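Local coordinates for devB protein (Vibrio cholerae O1 biovar eltor str. N16961, PDB 1Y89) that is of unproven function but probably acts as a 6-phosphogluconolactonase of the pentose phosphate pathway, at residues K5-A10 against E226-S231; A110-F115 against S161-H166; A146-G151 against R173-A178; V180-K185 against H219-V224. One frame throughout, in Å; residues are numbered along the deposited sequence.

Contact 1. Residues K5-A10 against E226-S231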
loop_
_atom_site.group_PDB
_atom_site.type_symbol
_atom_site.label_atom_id
_atom_site.label_comp_id
_atom_site.label_asym_id
_atom_site.label_seq_id
_atom_site.Cartn_x
_atom_site.Cartn_y
_atom_site.Cartn_z
ATOM N N LYS A 5 2.126 -5.302 -2.106
ATOM C CA LYS A 5 2.767 -5.328 -0.800
ATOM C C LYS A 5 3.551 -6.623 -0.655
ATOM O O LYS A 5 3.014 -7.697 -0.903
ATOM C CB LYS A 5 1.724 -5.226 0.302
ATOM C CG LYS A 5 0.820 -4.013 0.202
ATOM C CD LYS A 5 -0.003 -3.878 1.476
ATOM C CE LYS A 5 -0.665 -2.522 1.553
ATOM N NZ LYS A 5 -0.468 -2.010 2.929
ATOM N N ILE A 6 4.816 -6.523 -0.264
ATOM C CA ILE A 6 5.643 -7.720 0.017
ATOM C C ILE A 6 6.035 -7.670 1.493
ATOM O O ILE A 6 6.680 -6.724 1.932
ATOM C CB ILE A 6 6.890 -7.793 -0.899
ATOM C CG1 ILE A 6 6.489 -7.721 -2.404
ATOM C CG2 ILE A 6 7.777 -9.056 -0.576
ATOM C CD1 ILE A 6 7.678 -7.553 -3.333
ATOM N N PHE A 7 5.582 -8.668 2.237
ATOM C CA PHE A 7 5.769 -8.786 3.682
ATOM C C PHE A 7 6.818 -9.840 3.942
ATOM O O PHE A 7 6.967 -10.782 3.155
ATOM C CB PHE A 7 4.472 -9.250 4.362
ATOM C CG PHE A 7 3.328 -8.248 4.283
ATOM C CD1 PHE A 7 2.469 -8.225 3.188
ATOM C CD2 PHE A 7 3.120 -7.332 5.326
ATOM C CE1 PHE A 7 1.404 -7.303 3.137
ATOM C CE2 PHE A 7 2.077 -6.405 5.267
ATOM C CZ PHE A 7 1.225 -6.400 4.191
ATOM N N PRO A 8 7.496 -9.731 5.082
ATOM C CA PRO A 8 8.581 -10.670 5.369
ATOM C C PRO A 8 8.094 -12.078 5.784
ATOM O O PRO A 8 8.852 -13.034 5.674
ATOM C CB PRO A 8 9.329 -9.976 6.517
ATOM C CG PRO A 8 8.218 -9.233 7.279
ATOM C CD PRO A 8 7.293 -8.731 6.168
ATOM N N THR A 9 6.843 -12.194 6.264
ATOM C CA THR A 9 6.332 -13.452 6.825
ATOM C C THR A 9 4.839 -13.522 6.534
ATOM O O THR A 9 4.204 -12.478 6.294
ATOM C CB THR A 9 6.488 -13.532 8.371
ATOM O OG1 THR A 9 5.683 -12.520 8.967
ATOM C CG2 THR A 9 7.967 -13.362 8.850
ATOM N N ALA A 10 4.275 -14.735 6.560
ATOM C CA ALA A 10 2.822 -14.893 6.428
ATOM C C ALA A 10 2.103 -14.242 7.612
ATOM O O ALA A 10 0.999 -13.716 7.445
ATOM C CB ALA A 10 2.429 -16.383 6.337
ATOM N N GLU A 226 -5.069 -4.986 -5.180
ATOM C CA GLU A 226 -3.863 -5.227 -4.400
ATOM C C GLU A 226 -3.344 -6.623 -4.592
ATOM O O GLU A 226 -4.126 -7.584 -4.751
ATOM C CB GLU A 226 -4.151 -5.035 -2.909
ATOM C CG GLU A 226 -4.735 -3.691 -2.624
ATOM C CD GLU A 226 -5.032 -3.466 -1.171
ATOM O OE1 GLU A 226 -5.683 -4.328 -0.529
ATOM O OE2 GLU A 226 -4.607 -2.405 -0.686
ATOM N N TRP A 227 -2.027 -6.738 -4.488
ATOM C CA TRP A 227 -1.352 -8.011 -4.421
ATOM C C TRP A 227 -0.581 -8.060 -3.102
ATOM O O TRP A 227 0.305 -7.220 -2.862
ATOM C CB TRP A 227 -0.385 -8.157 -5.614
ATOM C CG TRP A 227 -1.149 -8.263 -6.918
ATOM C CD1 TRP A 227 -1.690 -7.254 -7.639
ATOM C CD2 TRP A 227 -1.512 -9.470 -7.570
ATOM N NE1 TRP A 227 -2.356 -7.763 -8.744
ATOM C CE2 TRP A 227 -2.250 -9.125 -8.719
ATOM C CE3 TRP A 227 -1.257 -10.819 -7.308
ATOM C CZ2 TRP A 227 -2.748 -10.083 -9.607
ATOM C CZ3 TRP A 227 -1.757 -11.779 -8.204
ATOM C CH2 TRP A 227 -2.497 -11.399 -9.324
ATOM N N TYR A 228 -0.934 -9.005 -2.237
ATOM C CA TYR A 228 -0.251 -9.182 -0.941
ATOM C C TYR A 228 0.631 -10.421 -1.083
ATOM O O TYR A 228 0.103 -11.520 -1.278
ATOM C CB TYR A 228 -1.279 -9.466 0.174
ATOM C CG TYR A 228 -1.946 -8.228 0.758
ATOM C CD1 TYR A 228 -2.666 -7.358 -0.044
ATOM C CD2 TYR A 228 -1.859 -7.941 2.112
ATOM C CE1 TYR A 228 -3.247 -6.218 0.492
ATOM C CE2 TYR A 228 -2.435 -6.814 2.662
ATOM C CZ TYR A 228 -3.123 -5.946 1.839
ATOM O OH TYR A 228 -3.663 -4.798 2.361
ATOM N N LEU A 229 1.952 -10.261 -1.013
ATOM C CA LEU A 229 2.833 -11.415 -1.145
ATOM C C LEU A 229 3.698 -11.525 0.097
ATOM O O LEU A 229 3.925 -10.526 0.789
ATOM C CB LEU A 229 3.786 -11.239 -2.344
ATOM C CG LEU A 229 3.242 -10.876 -3.738
ATOM C CD1 LEU A 229 4.388 -10.933 -4.732
ATOM C CD2 LEU A 229 2.103 -11.708 -4.224
ATOM N N ASP A 230 4.212 -12.725 0.354
ATOM C CA ASP A 230 5.324 -12.848 1.267
ATOM C C ASP A 230 6.602 -12.987 0.461
ATOM O O ASP A 230 6.549 -13.082 -0.780
ATOM C CB ASP A 230 5.121 -13.992 2.286
ATOM C CG ASP A 230 4.993 -15.370 1.641
ATOM O OD1 ASP A 230 4.900 -15.497 0.401
ATOM O OD2 ASP A 230 4.973 -16.355 2.409
ATOM N N SER A 231 7.748 -12.949 1.150
ATOM C CA SER A 231 9.037 -13.026 0.505
ATOM C C SER A 231 9.111 -14.256 -0.375
ATOM O O SER A 231 9.600 -14.175 -1.509
ATOM C CB SER A 231 10.162 -13.076 1.562
ATOM O OG SER A 231 10.250 -11.794 2.148
HETATM O O HOH W 1 6.185 -16.539 4.664
#

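Contact 2. Residues A110-F115 against S161-H166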
loop_
_atom_site.group_PDB
_atom_site.type_symbol
_atom_site.label_atom_id
_atom_site.label_comp_id
_atom_site.label_asym_id
_atom_site.label_seq_id
_atom_site.Cartn_x
_atom_site.Cartn_y
_atom_site.Cartn_z
ATOM N N ALA A 110 -30.395 -22.364 -8.807
ATOM C CA ALA A 110 -31.319 -21.524 -8.048
ATOM C C ALA A 110 -30.579 -20.864 -6.883
ATOM O O ALA A 110 -30.905 -19.738 -6.475
ATOM C CB ALA A 110 -32.523 -22.319 -7.561
ATOM N N GLU A 111 -29.552 -21.537 -6.365
ATOM C CA GLU A 111 -28.724 -20.913 -5.340
ATOM C C GLU A 111 -27.887 -19.743 -5.874
ATOM O O GLU A 111 -27.840 -18.687 -5.235
ATOM C CB GLU A 111 -27.887 -21.950 -4.563
ATOM C CG GLU A 111 -26.880 -21.320 -3.583
ATOM C CD GLU A 111 -27.493 -20.351 -2.560
ATOM O OE1 GLU A 111 -28.716 -20.348 -2.333
ATOM O OE2 GLU A 111 -26.732 -19.581 -1.955
ATOM N N ALA A 112 -27.236 -19.895 -7.028
ATOM C CA ALA A 112 -26.558 -18.746 -7.655
ATOM C C ALA A 112 -27.511 -17.541 -7.803
ATOM O O ALA A 112 -27.103 -16.392 -7.537
ATOM C CB ALA A 112 -25.969 -19.118 -9.023
ATOM N N GLU A 113 -28.754 -17.786 -8.257
ATOM C CA GLU A 113 -29.741 -16.703 -8.389
ATOM C C GLU A 113 -30.138 -16.092 -7.042
ATOM O O GLU A 113 -30.252 -14.876 -6.937
ATOM C CB GLU A 113 -30.985 -17.172 -9.149
ATOM C CG GLU A 113 -30.626 -17.628 -10.556
ATOM C CD GLU A 113 -31.773 -18.277 -11.317
ATOM O OE1 GLU A 113 -32.952 -18.186 -10.886
ATOM O OE2 GLU A 113 -31.473 -18.868 -12.370
ATOM N N ARG A 114 -30.398 -16.929 -6.033
ATOM C CA ARG A 114 -30.669 -16.423 -4.658
ATOM C C ARG A 114 -29.524 -15.549 -4.131
ATOM O O ARG A 114 -29.727 -14.450 -3.596
ATOM C CB ARG A 114 -30.904 -17.584 -3.686
ATOM C CG ARG A 114 -31.517 -17.150 -2.337
ATOM C CD ARG A 114 -31.069 -18.043 -1.155
ATOM N NE ARG A 114 -29.607 -18.107 -1.033
ATOM C CZ ARG A 114 -28.859 -17.139 -0.494
ATOM N NH1 ARG A 114 -29.439 -16.033 0.017
ATOM N NH2 ARG A 114 -27.535 -17.275 -0.457
ATOM N N PHE A 115 -28.306 -16.058 -4.261
ATOM C CA PHE A 115 -27.097 -15.343 -3.838
ATOM C C PHE A 115 -27.018 -13.980 -4.540
ATOM O O PHE A 115 -26.827 -12.954 -3.885
ATOM C CB PHE A 115 -25.876 -16.276 -4.123
ATOM C CG PHE A 115 -24.515 -15.611 -4.061
ATOM C CD1 PHE A 115 -24.124 -14.841 -2.964
ATOM C CD2 PHE A 115 -23.576 -15.872 -5.057
ATOM C CE1 PHE A 115 -22.824 -14.286 -2.918
ATOM C CE2 PHE A 115 -22.284 -15.305 -5.013
ATOM C CZ PHE A 115 -21.921 -14.519 -3.940
ATOM N N SER A 161 -23.532 -13.770 -10.326
ATOM C CA SER A 161 -22.961 -15.037 -9.834
ATOM C C SER A 161 -23.097 -16.035 -10.955
ATOM O O SER A 161 -23.820 -15.790 -11.933
ATOM C CB SER A 161 -23.747 -15.541 -8.635
ATOM O OG SER A 161 -25.105 -15.743 -9.050
ATOM N N VAL A 162 -22.424 -17.168 -10.798
ATOM C CA VAL A 162 -22.404 -18.173 -11.839
ATOM C C VAL A 162 -22.162 -19.523 -11.186
ATOM O O VAL A 162 -21.465 -19.594 -10.158
ATOM C CB VAL A 162 -21.305 -17.827 -12.932
ATOM C CG1 VAL A 162 -19.863 -17.825 -12.342
ATOM C CG2 VAL A 162 -21.432 -18.742 -14.184
ATOM N N VAL A 163 -22.709 -20.592 -11.779
ATOM C CA VAL A 163 -22.315 -21.941 -11.377
ATOM C C VAL A 163 -21.098 -22.352 -12.195
ATOM O O VAL A 163 -21.109 -22.217 -13.415
ATOM C CB VAL A 163 -23.469 -22.982 -11.526
ATOM C CG1 VAL A 163 -22.985 -24.439 -11.168
ATOM C CG2 VAL A 163 -24.660 -22.565 -10.657
ATOM N N ALA A 164 -20.057 -22.835 -11.522
ATOM C CA ALA A 164 -18.820 -23.227 -12.185
ATOM C C ALA A 164 -18.463 -24.665 -11.800
ATOM O O ALA A 164 -18.831 -25.123 -10.732
ATOM C CB ALA A 164 -17.679 -22.277 -11.770
ATOM N N SER A 165 -17.775 -25.398 -12.670
ATOM C CA SER A 165 -17.309 -26.724 -12.235
ATOM C C SER A 165 -15.803 -26.737 -12.230
ATOM O O SER A 165 -15.159 -26.179 -13.136
ATOM C CB SER A 165 -17.899 -27.850 -13.074
ATOM O OG SER A 165 -17.299 -27.855 -14.329
ATOM N N HIS A 166 -15.235 -27.294 -11.167
ATOM C CA HIS A 166 -13.797 -27.381 -11.073
ATOM C C HIS A 166 -13.284 -28.155 -12.312
ATOM O O HIS A 166 -13.797 -29.235 -12.633
ATOM C CB HIS A 166 -13.384 -28.085 -9.789
ATOM C CG HIS A 166 -11.934 -27.916 -9.476
ATOM N ND1 HIS A 166 -10.951 -28.640 -10.116
ATOM C CD2 HIS A 166 -11.293 -27.074 -8.624
ATOM C CE1 HIS A 166 -9.766 -28.252 -9.675
ATOM N NE2 HIS A 166 -9.944 -27.310 -8.759
#

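Contact 3. Residues A146-G151 against R173-A178. With PO4 (phosphate ion), chain C.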
loop_
_atom_site.group_PDB
_atom_site.type_symbol
_atom_site.label_atom_id
_atom_site.label_comp_id
_atom_site.label_asym_id
_atom_site.label_seq_id
_atom_site.Cartn_x
_atom_site.Cartn_y
_atom_site.Cartn_z
ATOM N N ALA A 146 -11.530 -16.783 -7.211
ATOM C CA ALA A 146 -12.880 -17.248 -6.879
ATOM C C ALA A 146 -13.052 -18.625 -7.530
ATOM O O ALA A 146 -12.162 -19.454 -7.399
ATOM C CB ALA A 146 -13.947 -16.236 -7.382
ATOM N N SER A 147 -14.161 -18.887 -8.252
ATOM C CA SER A 147 -14.260 -20.144 -9.031
ATOM C C SER A 147 -14.409 -19.816 -10.519
ATOM O O SER A 147 -15.204 -20.453 -11.267
ATOM C CB SER A 147 -15.414 -21.058 -8.528
ATOM O OG SER A 147 -14.967 -21.795 -7.380
ATOM N N LEU A 148 -13.644 -18.798 -10.918
ATOM C CA LEU A 148 -13.520 -18.356 -12.285
ATOM C C LEU A 148 -12.221 -18.948 -12.804
ATOM O O LEU A 148 -11.135 -18.491 -12.429
ATOM C CB LEU A 148 -13.445 -16.818 -12.321
ATOM C CG LEU A 148 -14.683 -16.128 -11.725
ATOM C CD1 LEU A 148 -14.472 -14.590 -11.675
ATOM C CD2 LEU A 148 -15.972 -16.544 -12.482
ATOM N N PHE A 149 -12.342 -19.977 -13.643
ATOM C CA PHE A 149 -11.194 -20.763 -14.090
ATOM C C PHE A 149 -10.784 -20.380 -15.507
ATOM O O PHE A 149 -11.645 -19.997 -16.312
ATOM C CB PHE A 149 -11.534 -22.256 -14.014
ATOM C CG PHE A 149 -11.619 -22.770 -12.587
ATOM C CD1 PHE A 149 -10.469 -23.168 -11.910
ATOM C CD2 PHE A 149 -12.851 -22.861 -11.940
ATOM C CE1 PHE A 149 -10.553 -23.648 -10.592
ATOM C CE2 PHE A 149 -12.949 -23.329 -10.618
ATOM C CZ PHE A 149 -11.804 -23.696 -9.937
ATOM N N PRO A 150 -9.483 -20.515 -15.825
ATOM C CA PRO A 150 -8.979 -20.154 -17.161
ATOM C C PRO A 150 -9.703 -20.940 -18.254
ATOM O O PRO A 150 -9.983 -22.118 -18.082
ATOM C CB PRO A 150 -7.482 -20.531 -17.119
ATOM C CG PRO A 150 -7.268 -21.297 -15.823
ATOM C CD PRO A 150 -8.421 -21.001 -14.913
ATOM N N GLY A 151 -10.038 -20.267 -19.348
ATOM C CA GLY A 151 -10.757 -20.904 -20.453
ATOM C C GLY A 151 -12.254 -21.106 -20.231
ATOM O O GLY A 151 -12.984 -21.385 -21.190
ATOM N N ARG A 173 -19.298 -25.340 -7.961
ATOM C CA ARG A 173 -19.191 -24.169 -7.078
ATOM C C ARG A 173 -20.172 -23.107 -7.528
ATOM O O ARG A 173 -20.490 -23.022 -8.723
ATOM C CB ARG A 173 -17.798 -23.523 -7.211
ATOM C CG ARG A 173 -16.671 -24.313 -6.483
ATOM C CD ARG A 173 -15.848 -25.099 -7.455
ATOM N NE ARG A 173 -14.814 -25.833 -6.721
ATOM C CZ ARG A 173 -13.632 -25.323 -6.344
ATOM N NH1 ARG A 173 -13.297 -24.083 -6.668
ATOM N NH2 ARG A 173 -12.774 -26.072 -5.660
ATOM N N VAL A 174 -20.585 -22.259 -6.589
ATOM C CA VAL A 174 -21.269 -20.990 -6.908
ATOM C C VAL A 174 -20.216 -19.896 -6.731
ATOM O O VAL A 174 -19.509 -19.878 -5.722
ATOM C CB VAL A 174 -22.478 -20.758 -5.976
ATOM C CG1 VAL A 174 -23.054 -19.333 -6.161
ATOM C CG2 VAL A 174 -23.534 -21.841 -6.236
ATOM N N SER A 175 -20.075 -19.035 -7.739
ATOM C CA SER A 175 -19.045 -18.021 -7.713
ATOM C C SER A 175 -19.606 -16.648 -7.996
ATOM O O SER A 175 -20.556 -16.518 -8.770
ATOM C CB SER A 175 -17.989 -18.330 -8.772
ATOM O OG SER A 175 -16.857 -17.466 -8.666
ATOM N N LYS A 176 -19.001 -15.623 -7.408
ATOM C CA LYS A 176 -19.157 -14.275 -7.962
ATOM C C LYS A 176 -18.682 -14.287 -9.407
ATOM O O LYS A 176 -17.775 -15.068 -9.748
ATOM C CB LYS A 176 -18.279 -13.274 -7.203
ATOM C CG LYS A 176 -18.838 -12.885 -5.834
ATOM C CD LYS A 176 -17.997 -11.700 -5.252
ATOM C CE LYS A 176 -18.556 -11.132 -3.925
ATOM N NZ LYS A 176 -18.738 -12.099 -2.799
ATOM N N THR A 177 -19.275 -13.436 -10.257
ATOM C CA THR A 177 -18.747 -13.251 -11.602
ATOM C C THR A 177 -17.649 -12.186 -11.593
ATOM O O THR A 177 -17.507 -11.438 -10.605
ATOM C CB THR A 177 -19.837 -12.780 -12.569
ATOM O OG1 THR A 177 -20.431 -11.580 -12.045
ATOM C CG2 THR A 177 -20.883 -13.883 -12.750
ATOM N N ALA A 178 -16.900 -12.091 -12.697
ATOM C CA ALA A 178 -15.836 -11.061 -12.815
ATOM C C ALA A 178 -16.392 -9.641 -12.572
ATOM O O ALA A 178 -15.743 -8.785 -11.958
ATOM C CB ALA A 178 -15.173 -11.138 -14.187
HETATM P P PO4 C . -9.854 -23.689 -4.972
HETATM O O1 PO4 C . -10.697 -22.931 -5.985
HETATM O O2 PO4 C . -8.431 -23.521 -5.340
HETATM O O3 PO4 C . -10.196 -23.077 -3.659
HETATM O O4 PO4 C . -10.229 -25.120 -5.048
#

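Contact 4. Residues V180-K185 against H219-V224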
loop_
_atom_site.group_PDB
_atom_site.type_symbol
_atom_site.label_atom_id
_atom_site.label_comp_id
_atom_site.label_asym_id
_atom_site.label_seq_id
_atom_site.Cartn_x
_atom_site.Cartn_y
_atom_site.Cartn_z
ATOM N N VAL A 180 -18.700 -8.537 -10.579
ATOM C CA VAL A 180 -18.773 -8.121 -9.170
ATOM C C VAL A 180 -17.369 -7.765 -8.624
ATOM O O VAL A 180 -17.180 -6.763 -7.897
ATOM C CB VAL A 180 -19.438 -9.221 -8.308
ATOM C CG1 VAL A 180 -19.440 -8.831 -6.828
ATOM C CG2 VAL A 180 -20.897 -9.490 -8.850
ATOM N N LEU A 181 -16.369 -8.588 -8.942
ATOM C CA LEU A 181 -14.996 -8.221 -8.538
ATOM C C LEU A 181 -14.530 -6.874 -9.075
ATOM O O LEU A 181 -13.931 -6.075 -8.348
ATOM C CB LEU A 181 -13.986 -9.310 -8.945
ATOM C CG LEU A 181 -13.839 -10.545 -8.077
ATOM C CD1 LEU A 181 -15.181 -11.171 -7.645
ATOM C CD2 LEU A 181 -12.935 -11.626 -8.833
ATOM N N GLN A 182 -14.815 -6.619 -10.345
ATOM C CA GLN A 182 -14.439 -5.374 -10.994
ATOM C C GLN A 182 -15.158 -4.144 -10.393
ATOM O O GLN A 182 -14.607 -3.034 -10.391
ATOM C CB GLN A 182 -14.735 -5.494 -12.501
ATOM C CG GLN A 182 -13.833 -6.496 -13.245
ATOM C CD GLN A 182 -14.389 -6.895 -14.625
ATOM O OE1 GLN A 182 -15.602 -6.885 -14.840
ATOM N NE2 GLN A 182 -13.498 -7.290 -15.546
ATOM N N ALA A 183 -16.378 -4.340 -9.877
ATOM C CA ALA A 183 -17.142 -3.243 -9.270
ATOM C C ALA A 183 -16.760 -2.878 -7.833
ATOM O O ALA A 183 -17.225 -1.859 -7.288
ATOM C CB ALA A 183 -18.647 -3.556 -9.365
ATOM N N ALA A 184 -15.954 -3.728 -7.196
ATOM C CA ALA A 184 -15.610 -3.551 -5.778
ATOM C C ALA A 184 -14.692 -2.348 -5.531
ATOM O O ALA A 184 -13.937 -1.929 -6.426
ATOM C CB ALA A 184 -15.001 -4.825 -5.226
ATOM N N LYS A 185 -14.761 -1.773 -4.329
ATOM C CA LYS A 185 -13.893 -0.638 -4.005
ATOM C C LYS A 185 -12.426 -1.076 -3.888
ATOM O O LYS A 185 -11.502 -0.278 -4.131
ATOM C CB LYS A 185 -14.331 0.011 -2.702
ATOM C CG LYS A 185 -15.717 0.683 -2.818
ATOM C CD LYS A 185 -16.164 1.143 -1.443
ATOM C CE LYS A 185 -17.672 1.582 -1.415
ATOM N NZ LYS A 185 -18.167 1.846 0.011
ATOM N N HIS A 219 -9.409 -6.717 -12.408
ATOM C CA HIS A 219 -9.008 -5.676 -11.443
ATOM C C HIS A 219 -10.209 -4.796 -11.123
ATOM O O HIS A 219 -11.175 -4.700 -11.919
ATOM C CB HIS A 219 -7.835 -4.816 -11.990
ATOM C CG HIS A 219 -8.081 -4.272 -13.357
ATOM N ND1 HIS A 219 -7.683 -4.933 -14.504
ATOM C CD2 HIS A 219 -8.696 -3.133 -13.768
ATOM C CE1 HIS A 219 -8.059 -4.226 -15.561
ATOM N NE2 HIS A 219 -8.679 -3.133 -15.143
ATOM N N SER A 220 -10.163 -4.137 -9.976
ATOM C CA SER A 220 -11.173 -3.126 -9.694
ATOM C C SER A 220 -11.114 -2.044 -10.773
ATOM O O SER A 220 -10.036 -1.437 -11.017
ATOM C CB SER A 220 -10.917 -2.492 -8.339
ATOM O OG SER A 220 -11.846 -1.454 -8.116
ATOM N N THR A 221 -12.255 -1.783 -11.411
ATOM C CA THR A 221 -12.328 -0.759 -12.462
ATOM C C THR A 221 -11.975 0.643 -11.962
ATOM O O THR A 221 -11.165 1.322 -12.585
ATOM C CB THR A 221 -13.749 -0.691 -13.100
ATOM O OG1 THR A 221 -14.170 -2.028 -13.416
ATOM C CG2 THR A 221 -13.767 0.200 -14.394
ATOM N N SER A 222 -12.607 1.102 -10.879
ATOM C CA SER A 222 -12.351 2.464 -10.398
ATOM C C SER A 222 -11.755 2.504 -8.991
ATOM O O SER A 222 -11.510 3.580 -8.430
ATOM C CB SER A 222 -13.619 3.335 -10.502
ATOM O OG SER A 222 -14.703 2.779 -9.772
ATOM N N GLY A 223 -11.505 1.340 -8.409
ATOM C CA GLY A 223 -10.932 1.368 -7.069
ATOM C C GLY A 223 -9.549 0.740 -7.034
ATOM O O GLY A 223 -8.807 0.792 -8.015
ATOM N N VAL A 224 -9.235 0.100 -5.906
ATOM C CA VAL A 224 -7.918 -0.423 -5.625
ATOM C C VAL A 224 -7.812 -1.941 -5.919
ATOM O O VAL A 224 -8.670 -2.722 -5.479
ATOM C CB VAL A 224 -7.593 -0.162 -4.123
ATOM C CG1 VAL A 224 -6.220 -0.712 -3.746
ATOM C CG2 VAL A 224 -7.599 1.374 -3.886
HETATM O O HOH W 2 -14.612 -0.339 -9.412
HETATM O O HOH W 3 -10.821 -6.387 -15.071
#

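Contact 1. Residues K5-A10 against E226-S231
Strand 5-7 runs parallel to strand 226-230, the two short axes 22° apart, and three nearly straight backbone bonds set the register. Lys5 N gives its proton to Trp227 O at 2.8 Å, Lys5 O receives Leu229 N at 2.8 Å, and Phe7 N reaches Leu229 O at 2.9 Å. The pairing joins the first strand of the chain, an outermost one of the mixed sheet within this chain, to the last strand of this Rossmann-like fold. Lys5 and Ile6 also form an antiparallel ladder with a strand of the second subunit, which continues the sheet across the interface. On the face bearing Lys5, Phe7 and Tyr228, the lysine sets CG beside its backbone N (chi1 -56°) and then extends alongside the phenol, laying CD over one ring face, 4.1 Å from the Tyr228 centroid, a CH-pi contact. The Phe7 and Tyr228 rings are tilted by only 23° yet slid apart so that they barely overlap, and Phe7 CE1 comes to 3.5 Å from Tyr228 CD2. Helix 10-25 covers this pair through Val13 and Leu17. At the end of the strand pair, a water donates to Asp230 OD2 at 2.6 Å and accepts weakly from Ala10 N, while Asp230 OD1 N-caps helix 231-234 through Ala233 N and also takes Gly193 N.

Contact 2. Residues A110-F115 against S161-H166
Ser161 opens strand 161-165, an outermost strand of the mixed sheet in this chain, and meets Ala112 and Phe115 of helix 108-122, so the contact is helix-on-sheet packing in an alpha/beta fold. The helix segment runs roughly antiparallel to the strand, 156° between their directions with the axes 7.5 Å apart. Ser161 carries the polar link: its OG donates to Ala112 O at 2.6 Å. The hydroxyl arrives at 111° to the C=O bond and from above the carbonyl plane, not on a lone pair. A chi1 of 60° sets OG between the backbone N and the carbonyl carbon, which directs it to the helix, 3.5 Å from Ala112 CB. Ser161 CB lies 3.6 Å from Phe115 CD2. Phe115, buried, goes on to pack against Val174 and Lys176 of the adjoining strand 172-176. At Val162 the side chain points away from the helix and lies on Thr177. Val163 CG2 lies beside Ala112 CB, at 4.0 Å, and Pro108 and Gln109 also touch this valine. From here the strand diverges from the helix. At the tail, the His166 ring meets that of Phe149 edge-to-face, and His166 ND1 accepts Glu168 N.

Contact 3. Residues A146-G151 against R173-A178
An anion-binding pocket, occupied by a phosphate ion probably taken from the crystallisation liquor, lies where the loop 146-151 passes strand 172-176 of the mixed sheet; in this sugar-phosphate family such a site is consistent with a place for the substrate phosphate. Arg173 grips the ion end-on with both terminal nitrogens: NH1 donates to phosphate O1 at 2.9 Å and NH2 to phosphate O4 at 2.8 Å, both bonds nearly straight, with the phosphorus in the guanidinium plane. Arg70 NH2 and His144 NE2 also bond to the ion. The same Arg173 NH1 gives a proton to Ser147 OG at 2.9 Å, somewhat tilted from the guanidinium plane, and Ser147 OG is in turn bonded to Asp68. This second shell, together with Gln171 on NE, should restrain rotation of the guanidinium. Phe149 presents its edge to the arginine, Phe149 CZ lying 3.6 Å from Arg173 NH1; its ring is turned 57° from the guanidinium plane and stacks with His144. Further along the strand, Ser175 OG accepts Ser147 N at 3.1 Å and donates to Lys176 O at 2.8 Å, bridging loop and strand. With OG anti to the backbone N (chi1 -172°), Ser175 faces the loop, beside the methyl of Ala146. Leu148 wedges into the turn where the strand leaves for helix 178-183, placing CD2 3.6 Å from Lys176 O and CD1 equally close to Ala178 N.

Contact 4. Residues V180-K185 against H219-V224
Ser220 OG donates to Ala184 O at 2.7 Å, lying close to the line of the carbonyl bond (166°). The same oxygen accepts from Gly223 N within its own loop, an ST motif, and thereby closes the turn while tying it to the other segment. Ser220 swings its hydroxyl opposite the backbone N (chi1 176°), which directs it to that carbonyl. Gln182 O receives Thr221 N at 2.9 Å, in the carbonyl plane and on a lone pair; a water also donates to Gln182 O and accepts from Ser222 N. Farther on, Val224 N bonds Lys185 O at 2.9 Å, with the donor tilted 33° from the carbonyl plane. These carbonyls lie at the end of helix 178-183 and just past it, so the loop leading into strand 224-230 is laid against the connection between strands 172-176 and 186-191. Around this polar core the Gln182 chain lies along the loop, its CG 3.5 Å from His219 O and its CB 3.6 Å from Thr221 OG1. A second water joins Gln182 NE2 to His219 N. Gly223 CA makes a CA-H...O contact with Lys185 O at 3.4 Å. Lys185 NZ extends to a salt bridge with Asp133.

From the N terminus, contact 1 encloses nearly the whole chain, pairing the first strand, 2-7, with the last, 224-230, and the other three contacts nest inside it. Contact 2 closes a 45-residue loop from helix 108-122 to strand 161-165. Contact 3, closing 21 residues, begins within that loop and ends beyond it, so the two cross; they meet where strands 161-165 and 172-176 pair, with their centres 9 Å apart. Contact 4 follows both in series and closes 33 residues; Lys176 packs on Leu181 where helix 178-183 succeeds strand 172-176. Its second segment adjoins that of contact 1 in sequence. Contacts 1 and 2 lie on opposite sides of the chain's centre, at the two ends of one sheet.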